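Beta-glucanase (Clostridium thermocellum, PDB 3WVJ) is a lichenase of glycoside hydrolase family 16 that hydrolyses 1,4-beta-linkages in mixed-linkage beta-1,3-1,4-glucans. Local coordinates at residues Thr6-Phe12 with Glu209-Pro215. Sequence-based numbering, arbitrary orientation.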
loop_
_atom_site.group_PDB
_atom_site.type_symbol
_atom_site.label_atom_id
_atom_site.label_comp_id
_atom_site.label_asym_id
_atom_site.label_seq_id
_atom_site.Cartn_x
_atom_site.Cartn_y
_atom_site.Cartn_z
ATOM N N THR A 6 -19.870 -4.157 -3.738
ATOM C CA THR A 6 -20.122 -3.958 -5.166
ATOM C C THR A 6 -18.797 -3.477 -5.773
ATOM O O THR A 6 -17.924 -2.992 -5.034
ATOM C CB THR A 6 -21.144 -2.848 -5.371
ATOM O OG1 THR A 6 -20.572 -1.637 -4.877
ATOM C CG2 THR A 6 -22.487 -3.154 -4.639
ATOM N N PRO A 7 -18.651 -3.577 -7.114
ATOM C CA PRO A 7 -17.365 -3.178 -7.705
ATOM C C PRO A 7 -17.029 -1.713 -7.443
ATOM O O PRO A 7 -17.906 -0.865 -7.434
ATOM C CB PRO A 7 -17.539 -3.468 -9.202
ATOM C CG PRO A 7 -18.627 -4.497 -9.266
ATOM C CD PRO A 7 -19.551 -4.184 -8.115
ATOM N N PHE A 8 -15.754 -1.451 -7.178
ATOM C CA PHE A 8 -15.233 -0.118 -6.896
ATOM C C PHE A 8 -14.065 0.104 -7.830
ATOM O O PHE A 8 -13.222 -0.778 -8.012
ATOM C CB PHE A 8 -14.818 0.013 -5.437
ATOM C CG PHE A 8 -14.152 1.309 -5.087
ATOM C CD1 PHE A 8 -14.893 2.436 -4.819
ATOM C CD2 PHE A 8 -12.773 1.378 -4.940
ATOM C CE1 PHE A 8 -14.272 3.640 -4.484
ATOM C CE2 PHE A 8 -12.154 2.560 -4.558
ATOM C CZ PHE A 8 -12.907 3.690 -4.343
ATOM N N VAL A 9 -14.091 1.260 -8.503
ATOM C CA VAL A 9 -13.042 1.610 -9.456
ATOM C C VAL A 9 -12.669 3.050 -9.244
ATOM O O VAL A 9 -13.537 3.930 -9.388
ATOM C CB VAL A 9 -13.531 1.550 -10.920
ATOM C CG1 VAL A 9 -12.344 1.767 -11.847
ATOM C CG2 VAL A 9 -14.204 0.220 -11.222
ATOM N N ALA A 10 -11.396 3.291 -8.926
ATOM C CA ALA A 10 -10.862 4.616 -8.895
ATOM C C ALA A 10 -9.720 4.696 -9.890
ATOM O O ALA A 10 -8.601 4.228 -9.597
ATOM C CB ALA A 10 -10.370 4.983 -7.526
ATOM N N VAL A 11 -9.952 5.296 -11.057
ATOM C CA VAL A 11 -8.831 5.543 -11.959
ATOM C C VAL A 11 -8.380 6.960 -11.697
ATOM O O VAL A 11 -9.183 7.892 -11.925
ATOM C CB VAL A 11 -9.249 5.489 -13.446
ATOM C CG1 VAL A 11 -8.093 5.944 -14.309
ATOM C CG2 VAL A 11 -9.664 4.084 -13.853
ATOM N N PHE A 12 -7.124 7.162 -11.280
ATOM C CA PHE A 12 -6.721 8.505 -10.804
ATOM C C PHE A 12 -6.581 9.605 -11.874
ATOM O O PHE A 12 -6.369 10.777 -11.541
ATOM C CB PHE A 12 -5.506 8.445 -9.895
ATOM C CG PHE A 12 -5.730 7.595 -8.678
ATOM C CD1 PHE A 12 -6.790 7.856 -7.812
ATOM C CD2 PHE A 12 -4.916 6.491 -8.438
ATOM C CE1 PHE A 12 -7.019 7.031 -6.688
ATOM C CE2 PHE A 12 -5.108 5.688 -7.301
ATOM C CZ PHE A 12 -6.165 5.959 -6.436
ATOM N N GLU A 209 -1.850 4.471 -11.039
ATOM C CA GLU A 209 -2.858 4.858 -12.054
ATOM C C GLU A 209 -4.270 4.545 -11.621
ATOM O O GLU A 209 -5.191 5.249 -11.990
ATOM C CB GLU A 209 -2.617 4.168 -13.390
ATOM C CG GLU A 209 -1.221 4.319 -13.954
ATOM C CD GLU A 209 -1.162 3.794 -15.359
ATOM O OE1 GLU A 209 -2.225 3.298 -15.825
ATOM O OE2 GLU A 209 -0.101 3.925 -16.007
ATOM N N TYR A 210 -4.436 3.445 -10.896
ATOM C CA TYR A 210 -5.783 3.060 -10.447
ATOM C C TYR A 210 -5.747 2.099 -9.249
ATOM O O TYR A 210 -4.688 1.595 -8.861
ATOM C CB TYR A 210 -6.637 2.462 -11.567
ATOM C CG TYR A 210 -6.259 1.092 -12.158
ATOM C CD1 TYR A 210 -6.319 -0.083 -11.388
ATOM C CD2 TYR A 210 -5.906 0.977 -13.499
ATOM C CE1 TYR A 210 -5.969 -1.315 -11.929
ATOM C CE2 TYR A 210 -5.590 -0.244 -14.049
ATOM C CZ TYR A 210 -5.640 -1.373 -13.263
ATOM O OH TYR A 210 -5.337 -2.569 -13.823
ATOM N N VAL A 211 -6.937 1.888 -8.704
ATOM C CA VAL A 211 -7.239 0.902 -7.683
ATOM C C VAL A 211 -8.647 0.413 -8.042
ATOM O O VAL A 211 -9.567 1.231 -8.363
ATOM C CB VAL A 211 -7.264 1.578 -6.323
ATOM C CG1 VAL A 211 -8.064 0.756 -5.328
ATOM C CG2 VAL A 211 -5.864 1.823 -5.826
ATOM N N LYS A 212 -8.795 -0.911 -8.082
ATOM C CA LYS A 212 -10.057 -1.582 -8.402
ATOM C C LYS A 212 -10.324 -2.676 -7.387
ATOM O O LYS A 212 -9.388 -3.367 -6.884
ATOM C CB LYS A 212 -10.031 -2.160 -9.815
ATOM C CG LYS A 212 -9.949 -1.105 -10.897
ATOM C CD LYS A 212 -9.545 -1.671 -12.246
ATOM C CE LYS A 212 -9.725 -0.615 -13.324
ATOM N NZ LYS A 212 -9.436 -1.176 -14.676
ATOM N N TYR A 213 -11.586 -2.783 -7.009
ATOM C CA TYR A 213 -12.053 -3.894 -6.173
ATOM C C TYR A 213 -13.247 -4.607 -6.836
ATOM O O TYR A 213 -14.226 -3.960 -7.314
ATOM C CB TYR A 213 -12.357 -3.412 -4.742
ATOM C CG TYR A 213 -13.278 -4.340 -3.931
ATOM C CD1 TYR A 213 -12.737 -5.342 -3.112
ATOM C CD2 TYR A 213 -14.683 -4.203 -3.976
ATOM C CE1 TYR A 213 -13.550 -6.174 -2.365
ATOM C CE2 TYR A 213 -15.492 -5.038 -3.237
ATOM C CZ TYR A 213 -14.906 -5.999 -2.432
ATOM O OH TYR A 213 -15.671 -6.855 -1.726
ATOM N N TYR A 214 -13.118 -5.925 -6.931
ATOM C CA TYR A 214 -14.155 -6.775 -7.465
ATOM C C TYR A 214 -14.598 -7.768 -6.380
ATOM O O TYR A 214 -13.799 -8.595 -5.919
ATOM C CB TYR A 214 -13.671 -7.525 -8.700
ATOM C CG TYR A 214 -13.091 -6.665 -9.791
ATOM C CD1 TYR A 214 -13.926 -5.973 -10.708
ATOM C CD2 TYR A 214 -11.712 -6.560 -9.943
ATOM C CE1 TYR A 214 -13.387 -5.179 -11.718
ATOM C CE2 TYR A 214 -11.157 -5.787 -10.954
ATOM C CZ TYR A 214 -11.991 -5.108 -11.841
ATOM O OH TYR A 214 -11.406 -4.344 -12.828
ATOM N N PRO A 215 -15.872 -7.686 -5.966
ATOM C CA PRO A 215 -16.338 -8.524 -4.883
ATOM C C PRO A 215 -16.455 -9.968 -5.325
ATOM O O PRO A 215 -16.485 -10.860 -4.493
ATOM C CB PRO A 215 -17.723 -7.958 -4.571
ATOM C CG PRO A 215 -17.927 -6.786 -5.470
ATOM C CD PRO A 215 -16.966 -6.918 -6.589
#
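Thr6 meets the ring of Tyr213 at its edge: Thr6 O lies in the ring plane, 3.6 Å from Tyr213 CD2, while Pro215 N stands above one face, displaced toward the rim. CG of Tyr213 is anti to the backbone N (chi1 160°), which swings the ring along the strand toward Thr6 and brings its CD2/CE2 edge to Thr6 O; its hydroxyl is hydrogen-bonded to Tyr74 O. In Phe12 one ring face has Ala10 O above its centre; across the contact its CZ touches Val211 CG2 at 4.2 Å, the two side chains crossing at a slant. The Tyr210 ring carries Lys212 CE over the centre of one face, and its hydroxyl is anchored by Glu78.

Lys212, extended beyond CG, lies alongside Val9, both side chains pointing the same way, with Val9 CG1 3.8 Å from Lys212 CE. Next to Tyr213, Pro7 and Pro215 cross at about a right angle, Pro7 CG lying 4.0 Å from Pro215 CD.

Five backbone bonds tie the segments. Phe8 and Tyr213 exchange two, as do Ala10 and Val211; the straightest, Ala10 N to Val211 O (2.8 Å), has an N-H...O angle of 174°. The fifth, Phe12 N to Glu209 O, continues the pairing just beyond strand 8-11.

Side chains alternate accordingly: Phe8, Ala10, Val211 and Tyr213 occupy one face, where Val211 packs on Ile181 and Met183 of strand 179-187, and Val9, Val11, Tyr210 and Lys212 the other. On its far side strand 204-214 pairs with strand 75-82, and Glu209 and Tyr210 both face Arg80 in a classic beta bulge. With axes 4.7 Å apart at 173°, these are antiparallel neighbours that join the two chain ends in the beta-jellyroll of a family 16 glucanase.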